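Local coordinates for DUF3201 domain-containing protein (Pyrococcus furiosus, PDB 1YB3) that is of unknown function, a DUF3201-family protein that folds a seven-stranded antiparallel sheet together with several helices, at residues A[79-84]-A[148-153]; A[45-50]-A[65-70]; A[27-32]-A[41-46]. All coordinates share one frame; numbering follows the deposited sequence. Where two conformers were deposited one is given.

Interaction 1 (A[79-84]-A[148-153])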
ATOM      1  N   THR A  79       4.092  -3.616   8.856  1.00 17.28           N
ATOM      2  CA  THR A  79       4.845  -2.758   9.785  1.00 17.88           C
ATOM      3  C   THR A  79       4.197  -3.005  11.155  1.00 18.05           C
ATOM      4  O   THR A  79       3.245  -3.770  11.273  1.00 17.18           O
ATOM      5  CB  THR A  79       4.642  -1.274   9.449  1.00 18.62           C
ATOM      6  OG1 THR A  79       3.283  -0.941   9.718  1.00 19.40           O
ATOM      7  CG2 THR A  79       4.988  -0.951   7.954  1.00 17.70           C
ATOM      8  N   PRO A  80       4.704  -2.355  12.220  1.00 19.28           N
ATOM      9  CA  PRO A  80       4.018  -2.541  13.509  1.00 19.89           C
ATOM     10  C   PRO A  80       2.523  -2.152  13.513  1.00 19.75           C
ATOM     11  O   PRO A  80       1.784  -2.528  14.434  1.00 21.20           O
ATOM     12  CB  PRO A  80       4.826  -1.646  14.458  1.00 20.08           C
ATOM     13  CG  PRO A  80       6.212  -1.614  13.842  1.00 18.62           C
ATOM     14  CD  PRO A  80       5.917  -1.521  12.358  1.00 20.36           C
ATOM     15  N   GLN A  81       2.091  -1.414  12.491  1.00 18.63           N
ATOM     16  CA  GLN A  81       0.656  -1.059  12.333  1.00 22.59           C
ATOM     17  C   GLN A  81      -0.188  -2.198  11.764  1.00 22.31           C
ATOM     18  O   GLN A  81      -1.418  -2.253  11.978  1.00 22.80           O
ATOM     19  CB  GLN A  81       0.491   0.159  11.434  1.00 23.70           C
ATOM     20  CG  GLN A  81       0.790   1.494  12.095  1.00 27.59           C
ATOM     21  CD  GLN A  81       0.539   2.680  11.161  1.00 29.00           C
ATOM     22  OE1 GLN A  81       0.768   2.599   9.955  1.00 29.76           O
ATOM     23  NE2 GLN A  81       0.067   3.777  11.723  1.00 31.97           N
ATOM     24  N   GLY A  82       0.468  -3.097  11.038  1.00 18.26           N
ATOM     25  CA  GLY A  82      -0.228  -4.205  10.365  1.00 20.46           C
ATOM     26  C   GLY A  82       0.146  -4.346   8.899  1.00 19.27           C
ATOM     27  O   GLY A  82       1.174  -3.828   8.454  1.00 17.93           O
ATOM     28  N   PHE A  83      -0.699  -5.071   8.154  1.00 18.00           N
ATOM     29  CA  PHE A  83      -0.478  -5.302   6.733  1.00 16.47           C
ATOM     30  C   PHE A  83      -0.725  -4.033   5.896  1.00 14.32           C
ATOM     31  O   PHE A  83      -1.551  -3.169   6.250  1.00 14.58           O
ATOM     32  CB  PHE A  83      -1.477  -6.319   6.188  1.00 20.04           C
ATOM     33  CG  PHE A  83      -1.349  -7.710   6.730  1.00 22.10           C
ATOM     34  CD1 PHE A  83      -0.261  -8.532   6.384  1.00 23.63           C
ATOM     35  CD2 PHE A  83      -2.370  -8.244   7.514  1.00 23.69           C
ATOM     36  CE1 PHE A  83      -0.180  -9.844   6.851  1.00 23.33           C
ATOM     37  CE2 PHE A  83      -2.304  -9.564   7.983  1.00 21.70           C
ATOM     38  CZ  PHE A  83      -1.208 -10.364   7.656  1.00 23.18           C
ATOM     39  N   TYR A  84      -0.060  -3.964   4.752  1.00 13.64           N
ATOM     40  CA  TYR A  84      -0.396  -2.981   3.728  1.00 13.80           C
ATOM     41  C   TYR A  84      -0.103  -3.575   2.352  1.00 14.51           C
ATOM     42  O   TYR A  84       0.642  -4.553   2.223  1.00 14.68           O
ATOM     43  CB  TYR A  84       0.395  -1.689   3.922  1.00 15.14           C
ATOM     44  CG  TYR A  84       1.866  -1.868   3.619  1.00 16.10           C
ATOM     45  CD1 TYR A  84       2.350  -1.653   2.340  1.00 15.70           C
ATOM     46  CD2 TYR A  84       2.758  -2.319   4.603  1.00 15.91           C
ATOM     47  CE1 TYR A  84       3.714  -1.861   2.025  1.00 16.54           C
ATOM     48  CE2 TYR A  84       4.117  -2.519   4.301  1.00 16.66           C
ATOM     49  CZ  TYR A  84       4.577  -2.285   3.027  1.00 18.49           C
ATOM     50  OH  TYR A  84       5.910  -2.492   2.720  1.00 19.49           O
ATOM     51  N   GLU A 148      -1.722   3.194  -1.669  1.00 15.95           N
ATOM     52  CA  GLU A 148      -1.454   2.285  -0.547  1.00 16.39           C
ATOM     53  C   GLU A 148      -2.707   2.101   0.310  1.00 15.20           C
ATOM     54  O   GLU A 148      -3.363   3.074   0.680  1.00 18.03           O
ATOM     55  CB  GLU A 148      -0.289   2.799   0.350  1.00 15.46           C
ATOM     56  CG  GLU A 148      -0.152   1.990   1.633  1.00 16.43           C
ATOM     57  CD  GLU A 148       1.032   2.408   2.526  1.00 18.64           C
ATOM     58  OE1 GLU A 148       1.999   2.996   1.988  1.00 21.24           O
ATOM     59  OE2 GLU A 148       0.999   2.132   3.744  1.00 22.08           O
ATOM     60  N   VAL A 149      -3.042   0.846   0.609  1.00 15.48           N
ATOM     61  CA  VAL A 149      -4.142   0.540   1.513  1.00 15.89           C
ATOM     62  C   VAL A 149      -3.567  -0.180   2.743  1.00 14.27           C
ATOM     63  O   VAL A 149      -2.814  -1.154   2.589  1.00 14.79           O
ATOM     64  CB  VAL A 149      -5.204  -0.331   0.793  1.00 16.36           C
ATOM     65  CG1 VAL A 149      -6.337  -0.676   1.741  1.00 17.12           C
ATOM     66  CG2 VAL A 149      -5.707   0.405  -0.512  1.00 16.04           C
ATOM     67  N   ASP A 150      -3.912   0.318   3.936  1.00 16.77           N
ATOM     68  CA  ASP A 150      -3.450  -0.251   5.221  1.00 18.55           C
ATOM     69  C   ASP A 150      -4.586  -1.025   5.905  1.00 19.29           C
ATOM     70  O   ASP A 150      -5.755  -0.604   5.845  1.00 18.77           O
ATOM     71  CB  ASP A 150      -2.951   0.851   6.162  1.00 20.45           C
ATOM     72  CG  ASP A 150      -1.691   1.550   5.647  1.00 21.72           C
ATOM     73  OD1 ASP A 150      -1.110   1.077   4.653  1.00 17.48           O
ATOM     74  OD2 ASP A 150      -1.292   2.574   6.255  1.00 24.18           O
ATOM     75  N   LEU A 151      -4.267  -2.159   6.524  1.00 20.83           N
ATOM     76  CA  LEU A 151      -5.316  -3.107   6.951  1.00 21.31           C
ATOM     77  C   LEU A 151      -5.258  -3.667   8.374  1.00 24.75           C
ATOM     78  O   LEU A 151      -5.979  -4.629   8.679  1.00 25.66           O
ATOM     79  CB  LEU A 151      -5.394  -4.284   5.978  1.00 24.20           C
ATOM     80  CG  LEU A 151      -5.936  -3.855   4.616  1.00 28.40           C
ATOM     81  CD1 LEU A 151      -5.524  -4.808   3.550  1.00 31.46           C
ATOM     82  CD2 LEU A 151      -7.443  -3.649   4.651  1.00 31.17           C
ATOM     83  N   GLY A 152      -4.420  -3.114   9.235  1.00 22.24           N
ATOM     84  CA  GLY A 152      -4.179  -3.804  10.524  1.00 25.01           C
ATOM     85  C   GLY A 152      -3.783  -5.267  10.295  1.00 22.41           C
ATOM     86  O   GLY A 152      -3.335  -5.631   9.206  1.00 25.49           O
ATOM     87  N   PHE A 153      -3.967  -6.125  11.304  1.00 20.66           N
ATOM     88  CA  PHE A 153      -3.511  -7.514  11.183  1.00 19.49           C
ATOM     89  C   PHE A 153      -4.625  -8.473  10.779  1.00 22.34           C
ATOM     90  O   PHE A 153      -4.783  -9.569  11.349  1.00 23.48           O
ATOM     91  CB  PHE A 153      -2.783  -7.972  12.468  1.00 22.93           C
ATOM     92  CG  PHE A 153      -1.432  -7.316  12.656  1.00 22.90           C
ATOM     93  CD1 PHE A 153      -0.313  -7.789  11.967  1.00 26.95           C
ATOM     94  CD2 PHE A 153      -1.293  -6.213  13.486  1.00 24.96           C
ATOM     95  CE1 PHE A 153       0.943  -7.176  12.119  1.00 27.81           C
ATOM     96  CE2 PHE A 153      -0.025  -5.583  13.645  1.00 23.82           C
ATOM     97  CZ  PHE A 153       1.079  -6.079  12.958  1.00 26.67           C
TER
HETATM   98  O   HOH W   1      -1.758  -1.056   8.845  1.00 36.45           O

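Interaction 2 (A[45-50]-A[65-70])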
ATOM      1  N   SER A  45      11.653  -9.478   1.361  1.00 20.90           N
ATOM      2  CA  SER A  45      12.921  -8.815   1.617  1.00 24.51           C
ATOM      3  C   SER A  45      12.739  -7.801   2.747  1.00 25.33           C
ATOM      4  O   SER A  45      11.620  -7.589   3.232  1.00 23.75           O
ATOM      5  CB  SER A  45      13.453  -8.169   0.341  1.00 27.97           C
ATOM      6  OG  SER A  45      12.750  -6.976   0.038  1.00 32.60           O
ATOM      7  N   GLU A  46      13.838  -7.192   3.187  1.00 24.38           N
ATOM      8  CA  GLU A  46      13.770  -6.238   4.286  1.00 25.35           C
ATOM      9  C   GLU A  46      13.898  -4.818   3.777  1.00 25.73           C
ATOM     10  O   GLU A  46      14.813  -4.498   3.014  1.00 27.97           O
ATOM     11  CB  GLU A  46      14.844  -6.549   5.332  1.00 24.79           C
ATOM     12  CG  GLU A  46      14.720  -7.933   5.942  1.00 29.67           C
ATOM     13  CD  GLU A  46      13.347  -8.190   6.583  1.00 32.10           C
ATOM     14  OE1 GLU A  46      12.810  -7.279   7.260  1.00 34.00           O
ATOM     15  OE2 GLU A  46      12.814  -9.314   6.427  1.00 34.31           O
ATOM     16  N   VAL A  47      12.960  -3.975   4.178  1.00 20.80           N
ATOM     17  CA  VAL A  47      12.940  -2.594   3.766  1.00 22.44           C
ATOM     18  C   VAL A  47      13.311  -1.724   4.969  1.00 22.70           C
ATOM     19  O   VAL A  47      12.646  -1.781   5.991  1.00 22.12           O
ATOM     20  CB  VAL A  47      11.527  -2.192   3.261  1.00 25.56           C
ATOM     21  CG1 VAL A  47      11.469  -0.690   2.950  1.00 26.79           C
ATOM     22  CG2 VAL A  47      11.127  -3.047   2.027  1.00 26.05           C
ATOM     23  N   PHE A  48      14.383  -0.932   4.832  1.00 25.14           N
ATOM     24  CA  PHE A  48      14.825  -0.004   5.879  1.00 23.84           C
ATOM     25  C   PHE A  48      14.481   1.439   5.507  1.00 23.61           C
ATOM     26  O   PHE A  48      14.409   1.777   4.322  1.00 26.36           O
ATOM     27  CB  PHE A  48      16.355  -0.074   6.053  1.00 23.69           C
ATOM     28  CG  PHE A  48      16.879  -1.396   6.562  1.00 22.72           C
ATOM     29  CD1 PHE A  48      17.280  -1.541   7.890  1.00 24.99           C
ATOM     30  CD2 PHE A  48      17.014  -2.484   5.701  1.00 23.64           C
ATOM     31  CE1 PHE A  48      17.783  -2.767   8.360  1.00 20.84           C
ATOM     32  CE2 PHE A  48      17.512  -3.717   6.155  1.00 24.26           C
ATOM     33  CZ  PHE A  48      17.898  -3.858   7.488  1.00 25.57           C
ATOM     34  N   ASN A  49      14.294   2.289   6.525  1.00 24.14           N
ATOM     35  CA  ASN A  49      14.188   3.756   6.360  1.00 26.16           C
ATOM     36  C   ASN A  49      12.891   4.276   5.734  1.00 26.49           C
ATOM     37  O   ASN A  49      12.796   5.441   5.328  1.00 28.02           O
ATOM     38  CB  ASN A  49      15.428   4.315   5.638  1.00 27.73           C
ATOM     39  CG  ASN A  49      16.723   3.936   6.334  1.00 29.85           C
ATOM     40  OD1 ASN A  49      16.771   3.801   7.561  1.00 31.39           O
ATOM     41  ND2 ASN A  49      17.776   3.751   5.555  1.00 34.30           N
ATOM     42  N   ALA A  50      11.891   3.408   5.689  1.00 23.96           N
ATOM     43  CA  ALA A  50      10.558   3.775   5.241  1.00 25.62           C
ATOM     44  C   ALA A  50       9.841   4.560   6.343  1.00 24.76           C
ATOM     45  O   ALA A  50      10.130   4.368   7.537  1.00 26.79           O
ATOM     46  CB  ALA A  50       9.770   2.490   4.887  1.00 24.40           C
ATOM     47  N   HIS A  65      11.393  -3.584   7.926  1.00 18.86           N
ATOM     48  CA  HIS A  65      10.133  -4.280   8.003  1.00 17.77           C
ATOM     49  C   HIS A  65      10.037  -5.161   6.753  1.00 18.05           C
ATOM     50  O   HIS A  65      10.702  -4.843   5.751  1.00 18.05           O
ATOM     51  CB  HIS A  65       8.971  -3.290   8.093  1.00 18.41           C
ATOM     52  CG  HIS A  65       8.633  -2.615   6.804  1.00 20.28           C
ATOM     53  ND1 HIS A  65       9.116  -1.371   6.466  1.00 21.23           N
ATOM     54  CD2 HIS A  65       7.834  -3.003   5.775  1.00 17.00           C
ATOM     55  CE1 HIS A  65       8.645  -1.023   5.280  1.00 24.00           C
ATOM     56  NE2 HIS A  65       7.859  -1.994   4.844  1.00 19.91           N
ATOM     57  N   PRO A  66       9.243  -6.262   6.822  1.00 18.84           N
ATOM     58  CA  PRO A  66       9.180  -7.207   5.683  1.00 19.69           C
ATOM     59  C   PRO A  66       8.231  -6.748   4.564  1.00 21.58           C
ATOM     60  O   PRO A  66       7.187  -6.161   4.835  1.00 19.88           O
ATOM     61  CB  PRO A  66       8.694  -8.507   6.331  1.00 20.91           C
ATOM     62  CG  PRO A  66       7.789  -8.028   7.479  1.00 18.85           C
ATOM     63  CD  PRO A  66       8.406  -6.703   7.961  1.00 18.99           C
ATOM     64  N   ALA A  67       8.621  -6.995   3.313  1.00 18.07           N
ATOM     65  CA  ALA A  67       7.736  -6.702   2.176  1.00 17.40           C
ATOM     66  C   ALA A  67       8.128  -7.590   1.015  1.00 18.56           C
ATOM     67  O   ALA A  67       9.279  -8.000   0.903  1.00 19.12           O
ATOM     68  CB  ALA A  67       7.804  -5.212   1.784  1.00 19.18           C
ATOM     69  N   PHE A  68       7.177  -7.867   0.124  1.00 16.61           N
ATOM     70  CA  PHE A  68       7.488  -8.632  -1.097  1.00 16.12           C
ATOM     71  C   PHE A  68       6.815  -7.982  -2.295  1.00 17.97           C
ATOM     72  O   PHE A  68       5.688  -7.497  -2.180  1.00 16.70           O
ATOM     73  CB  PHE A  68       7.114 -10.124  -0.979  1.00 17.41           C
ATOM     74  CG  PHE A  68       5.665 -10.394  -0.662  1.00 16.71           C
ATOM     75  CD1 PHE A  68       4.735 -10.628  -1.701  1.00 17.23           C
ATOM     76  CD2 PHE A  68       5.211 -10.434   0.667  1.00 18.05           C
ATOM     77  CE1 PHE A  68       3.394 -10.908  -1.406  1.00 17.05           C
ATOM     78  CE2 PHE A  68       3.887 -10.710   0.960  1.00 16.24           C
ATOM     79  CZ  PHE A  68       2.959 -10.931  -0.096  1.00 15.27           C
ATOM     80  N   ALA A  69       7.530  -7.952  -3.424  1.00 15.63           N
ATOM     81  CA  ALA A  69       7.012  -7.390  -4.681  1.00 16.73           C
ATOM     82  C   ALA A  69       5.938  -8.272  -5.314  1.00 15.45           C
ATOM     83  O   ALA A  69       6.011  -9.521  -5.265  1.00 16.34           O
ATOM     84  CB  ALA A  69       8.173  -7.236  -5.675  1.00 19.26           C
ATOM     85  N   VAL A  70       4.952  -7.601  -5.908  1.00 15.17           N
ATOM     86  CA  VAL A  70       3.946  -8.220  -6.777  1.00 15.87           C
ATOM     87  C   VAL A  70       3.972  -7.394  -8.065  1.00 16.16           C
ATOM     88  O   VAL A  70       3.573  -6.251  -8.072  1.00 17.50           O
ATOM     89  CB  VAL A  70       2.528  -8.187  -6.166  1.00 14.75           C
ATOM     90  CG1 VAL A  70       1.515  -8.897  -7.110  1.00 17.46           C
ATOM     91  CG2 VAL A  70       2.486  -8.813  -4.754  1.00 16.71           C
TER
HETATM   92  O   HOH W   2      10.330  -6.304  -1.829  1.00 28.98           O
HETATM   93  O   HOH W   3      11.645   0.431   7.127  1.00 26.24           O

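Interaction 3 (A[27-32]-A[41-46])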
ATOM      1  N   GLU A  27       4.020 -16.022   5.741  1.00 24.21           N
ATOM      2  CA  GLU A  27       2.809 -16.809   5.470  1.00 27.13           C
ATOM      3  C   GLU A  27       2.032 -16.225   4.287  1.00 24.86           C
ATOM      4  O   GLU A  27       1.627 -16.958   3.362  1.00 25.36           O
ATOM      5  CB  GLU A  27       1.915 -16.867   6.712  1.00 29.20           C
ATOM      6  CG  GLU A  27       0.579 -17.597   6.505  1.00 33.94           C
ATOM      7  CD  GLU A  27      -0.288 -17.606   7.763  1.00 37.99           C
ATOM      8  OE1 GLU A  27      -0.434 -18.699   8.372  1.00 42.67           O
ATOM      9  OE2 GLU A  27      -0.808 -16.526   8.151  1.00 39.48           O
ATOM     10  N   LEU A  28       1.833 -14.909   4.316  1.00 20.49           N
ATOM     11  CA  LEU A  28       1.039 -14.234   3.282  1.00 19.49           C
ATOM     12  C   LEU A  28       1.715 -14.311   1.920  1.00 17.36           C
ATOM     13  O   LEU A  28       1.012 -14.428   0.884  1.00 19.41           O
ATOM     14  CB  LEU A  28       0.772 -12.778   3.661  1.00 20.37           C
ATOM     15  CG  LEU A  28      -0.093 -11.948   2.716  1.00 21.90           C
ATOM     16  CD1 LEU A  28      -1.496 -12.601   2.564  1.00 22.81           C
ATOM     17  CD2 LEU A  28      -0.176 -10.525   3.239  1.00 21.90           C
ATOM     18  N   ARG A  29       3.051 -14.241   1.894  1.00 18.47           N
ATOM     19  CA  ARG A  29       3.806 -14.362   0.648  1.00 18.39           C
ATOM     20  C   ARG A  29       3.504 -15.692  -0.029  1.00 20.69           C
ATOM     21  O   ARG A  29       3.209 -15.731  -1.241  1.00 19.84           O
ATOM     22  CB  ARG A  29       5.324 -14.160   0.863  1.00 21.12           C
ATOM     23  CG  ARG A  29       6.135 -14.035  -0.434  1.00 21.32           C
ATOM     24  CD  ARG A  29       6.599 -15.392  -0.968  1.00 20.33           C
ATOM     25  NE  ARG A  29       7.158 -15.274  -2.318  1.00 22.50           N
ATOM     26  CZ  ARG A  29       7.609 -16.290  -3.048  1.00 25.20           C
ATOM     27  NH1 ARG A  29       7.628 -17.529  -2.552  1.00 22.90           N
ATOM     28  NH2 ARG A  29       8.080 -16.060  -4.273  1.00 25.53           N
ATOM     29  N   GLU A  30       3.551 -16.783   0.732  1.00 21.71           N
ATOM     30  CA  GLU A  30       3.288 -18.095   0.121  1.00 23.46           C
ATOM     31  C   GLU A  30       1.833 -18.204  -0.351  1.00 23.87           C
ATOM     32  O   GLU A  30       1.547 -18.772  -1.434  1.00 24.74           O
ATOM     33  CB  GLU A  30       3.674 -19.225   1.080  0.65 25.63           C
ATOM     34  CG  GLU A  30       5.187 -19.275   1.405  0.65 27.43           C
ATOM     35  CD  GLU A  30       6.080 -19.291   0.162  0.65 26.95           C
ATOM     36  OE1 GLU A  30       5.781 -20.052  -0.790  0.65 31.98           O
ATOM     37  OE2 GLU A  30       7.087 -18.554   0.137  0.65 24.39           O
ATOM     38  N   GLU A  31       0.924 -17.619   0.420  1.00 20.62           N
ATOM     39  CA  GLU A  31      -0.502 -17.641   0.083  1.00 23.10           C
ATOM     40  C   GLU A  31      -0.776 -16.864  -1.203  1.00 22.81           C
ATOM     41  O   GLU A  31      -1.454 -17.369  -2.111  1.00 22.56           O
ATOM     42  CB  GLU A  31      -1.360 -17.106   1.233  1.00 26.36           C
ATOM     43  CG  GLU A  31      -1.422 -18.073   2.426  1.00 30.63           C
ATOM     44  CD  GLU A  31      -1.952 -17.446   3.697  1.00 35.06           C
ATOM     45  OE1 GLU A  31      -2.148 -16.211   3.741  1.00 36.13           O
ATOM     46  OE2 GLU A  31      -2.164 -18.205   4.670  1.00 38.89           O
ATOM     47  N   LEU A  32      -0.239 -15.649  -1.303  1.00 19.60           N
ATOM     48  CA  LEU A  32      -0.489 -14.849  -2.519  1.00 18.46           C
ATOM     49  C   LEU A  32       0.271 -15.386  -3.740  1.00 18.76           C
ATOM     50  O   LEU A  32      -0.178 -15.203  -4.885  1.00 21.50           O
ATOM     51  CB  LEU A  32      -0.211 -13.350  -2.287  1.00 16.39           C
ATOM     52  CG  LEU A  32      -1.068 -12.621  -1.235  1.00 17.16           C
ATOM     53  CD1 LEU A  32      -0.724 -11.158  -1.241  1.00 17.94           C
ATOM     54  CD2 LEU A  32      -2.602 -12.776  -1.484  1.00 19.12           C
ATOM     55  N   VAL A  41       5.118 -12.975  -8.088  1.00 16.13           N
ATOM     56  CA  VAL A  41       5.181 -12.660  -6.641  1.00 17.39           C
ATOM     57  C   VAL A  41       6.583 -13.009  -6.169  1.00 18.41           C
ATOM     58  O   VAL A  41       6.978 -14.172  -6.198  1.00 19.44           O
ATOM     59  CB  VAL A  41       4.130 -13.434  -5.832  1.00 18.82           C
ATOM     60  CG1 VAL A  41       4.265 -13.123  -4.340  1.00 18.31           C
ATOM     61  CG2 VAL A  41       2.705 -13.072  -6.284  1.00 17.54           C
ATOM     62  N   GLU A  42       7.326 -12.000  -5.736  1.00 18.73           N
ATOM     63  CA  GLU A  42       8.732 -12.197  -5.399  1.00 19.19           C
ATOM     64  C   GLU A  42       8.885 -12.614  -3.933  1.00 21.56           C
ATOM     65  O   GLU A  42       7.904 -12.703  -3.207  1.00 19.75           O
ATOM     66  CB  GLU A  42       9.537 -10.927  -5.699  1.00 21.62           C
ATOM     67  CG  GLU A  42       9.456 -10.451  -7.161  1.00 25.76           C
ATOM     68  CD  GLU A  42      10.185 -11.375  -8.127  1.00 30.66           C
ATOM     69  OE1 GLU A  42      10.911 -12.287  -7.673  1.00 34.71           O
ATOM     70  OE2 GLU A  42      10.032 -11.190  -9.352  1.00 33.98           O
ATOM     71  N   GLU A  43      10.129 -12.869  -3.512  1.00 21.22           N
ATOM     72  CA  GLU A  43      10.396 -13.282  -2.131  1.00 23.62           C
ATOM     73  C   GLU A  43      10.354 -12.101  -1.167  1.00 21.54           C
ATOM     74  O   GLU A  43      10.543 -10.957  -1.554  1.00 20.07           O
ATOM     75  CB  GLU A  43      11.764 -13.964  -2.029  1.00 27.96           C
ATOM     76  CG  GLU A  43      11.942 -15.181  -2.957  0.65 30.85           C
ATOM     77  CD  GLU A  43      11.011 -16.346  -2.624  0.65 32.27           C
ATOM     78  OE1 GLU A  43      10.466 -16.398  -1.500  0.65 35.03           O
ATOM     79  OE2 GLU A  43      10.829 -17.223  -3.499  0.65 36.49           O
ATOM     80  N   VAL A  44      10.147 -12.401   0.108  1.00 21.50           N
ATOM     81  CA  VAL A  44      10.164 -11.380   1.148  1.00 19.81           C
ATOM     82  C   VAL A  44      11.572 -10.801   1.270  1.00 22.86           C
ATOM     83  O   VAL A  44      12.557 -11.550   1.254  1.00 24.45           O
ATOM     84  CB  VAL A  44       9.728 -11.971   2.510  1.00 21.66           C
ATOM     85  CG1 VAL A  44       9.906 -10.950   3.632  1.00 22.73           C
ATOM     86  CG2 VAL A  44       8.285 -12.467   2.441  1.00 21.26           C
ATOM     87  N   SER A  45      11.653  -9.478   1.361  1.00 20.90           N
ATOM     88  CA  SER A  45      12.921  -8.815   1.617  1.00 24.51           C
ATOM     89  C   SER A  45      12.739  -7.801   2.747  1.00 25.33           C
ATOM     90  O   SER A  45      11.620  -7.589   3.232  1.00 23.75           O
ATOM     91  CB  SER A  45      13.453  -8.169   0.341  1.00 27.97           C
ATOM     92  OG  SER A  45      12.750  -6.976   0.038  1.00 32.60           O
ATOM     93  N   GLU A  46      13.838  -7.192   3.187  1.00 24.38           N
ATOM     94  CA  GLU A  46      13.770  -6.238   4.286  1.00 25.35           C
ATOM     95  C   GLU A  46      13.898  -4.818   3.777  1.00 25.73           C
ATOM     96  O   GLU A  46      14.813  -4.498   3.014  1.00 27.97           O
ATOM     97  CB  GLU A  46      14.844  -6.549   5.332  1.00 24.79           C
ATOM     98  CG  GLU A  46      14.720  -7.933   5.942  1.00 29.67           C
ATOM     99  CD  GLU A  46      13.347  -8.190   6.583  1.00 32.10           C
ATOM    100  OE1 GLU A  46      12.810  -7.279   7.260  1.00 34.00           O
ATOM    101  OE2 GLU A  46      12.814  -9.314   6.427  1.00 34.31           O
TER
HETATM  102  O   HOH W   4       8.844 -19.245  -4.767  1.00 44.89           O

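Interaction 1 (A[79-84]-A[148-153])
The Phe153 ring lies flat across the backbone of Gly82, whose CA sits over the centre of one face, 3.5 Å from the centroid and 13° off the ring normal: a CH-pi contact. Pro80 O comes to the edge of the same ring, near its plane, as the type I turn from Thr79 to Gly82 closes into strand 82-90. A CB on Gly82 would collide with Gly152, so the glycines pass with CA atoms 4.0 Å apart. Beside them Phe83 N donates to Gly152 O (2.9 Å) and Leu151 N to Phe83 O (2.9 Å). With CG anti to the carbonyl carbon (chi1 -66°), the Phe83 ring passes Gly152 O, which approaches obliquely, 3.3 Å from Phe83 CD2, and packs on helices 11-35 and 155-171. An alanine at Phe153 would take away the ring over Gly82 and is likely to leave the turn backbone uncovered and Arg20 without its cation-pi partner. Tyr84 and Asp150 form an antiparallel non-hydrogen-bonded pair, with Tyr84 CB 3.2 Å from Asp150 OD1. The Tyr84 ring and Glu148 carboxylate planes are 38° apart. Glu148 OE1 is hydrogen-bonded to Tyr112 OH. At 2.5 Å, Glu148 OE2 and Asp150 OD1 imply that one acid is probably protonated.

Interaction 2 (A[45-50]-A[65-70])
With chi1 of 76°, His65 carries its imidazole between its own backbone N and carbonyl carbon, and Val47, with CG1 anti to its backbone N (chi1 175°), lays its branched carbon over that ring. The two side chains lie side by side, pointing the same way. Val47 CB stands over one face of the imidazole, 4.0 Å from the centroid and displaced toward the rim, a CH-pi contact, while Ala50 CB reaches the ring edge in plane, 3.7 Å from His65 CE1. The other methyl branch, Val47 CG2, packs on Ala67 CB at 4.0 Å. Beneath these side chains the backbones pair as antiparallel strands: Ser45 with Ala67 and Val47 with His65 are hydrogen-bonded pairs, and Glu46 with Pro66 is the non-hydrogen-bonded pair between them. Ser45 N to Ala67 O, at 2.8 Å, is nearly straight at the hydrogen (175°). A water lies 2.7 Å from Val47 O and 3.2 Å from His65 ND1, linking the two, while His65 NE2 bonds to Tyr84 OH. On the face of Glu46 and Pro66, helix 11-35 covers the sheet: Pro66 packs on Ile21 and Trp22, and Glu46 OE1 accepts from Trp22 NE1. Strand 40-47 is outermost in the sheet, and strand 65-71 lies between it and strand 74-79.

Interaction 3 (A[27-32]-A[41-46])
Arg29 reaches from helix 11-35 to the backbone of strand 40-47 and grips two successive carbonyls. Its NE donates to Glu42 O at 2.8 Å, in a fairly straight bond, and its NH2 to Val41 O at 2.9 Å in a more bent one. Glu42 O comes to the guanidinium edge, a little out of its plane, and Val41 O lies further out of it; NE stands well above the plane of the Glu42 carbonyl. The chain gets there with CG anti to the backbone N (chi1 -170°) and a bend at chi2 (-88°) that swings the guanidinium across to the strand. This is the tightly packed part. Arg29 CB lies 3.8 Å from Val44 CG2, the two side chains sliding past each other in opposite directions, and Val41 CG2 rests on the backbone O of Leu32. Phe68 of the neighbouring strand packs against Arg29, Val41 and Val44, so the aliphatic part of the arginine belongs to the layer between helix and sheet.

The outer side is looser and charged. Glu30 and Glu43 were each modelled in two conformers, and the contacts described here hold for one of them. Glu43 folds its carboxylate over one guanidinium face, the two planes 40° apart. Its OE2 is 3.1 Å from Arg29 NH2, yet no N-H points at it, making the salt bridge one of charge alone. Glu30 OE2 instead takes a proper bond from Arg29 NH1, in the guanidinium plane, at 2.9 Å. A water joins Arg29 NH1 to Glu43 OE2. The arginine's positive charge probably offsets the repulsion between the two acids. The whole is a salt-bridge network at the rim of a helix-on-sheet packing, in which an arginine ties a helix to the edge strand that follows it.

Along the chain interaction 3 comes first, passing from helix 11-35 into strand 40-47; interaction 2 begins on that same strand, sharing Ser45 and Glu46, and interaction 1 follows, on strands 82-90 and 144-150. All three reach one seven-stranded antiparallel sheet. Centres of interactions 2 and 3 lie about 10 Å apart, those of 1 and 2 about 13 Å, and those of 1 and 3 about 15 Å. Glu42 N probably donates to Ala69 O, carrying the strand pairing from 2 into 3; Tyr84 OH packs on Ala67 CB and Thr79 on His65 between 1 and 2, and Phe83 meets Leu28 between 1 and 3. The contacts thus join the sheet's outer edge to its middle.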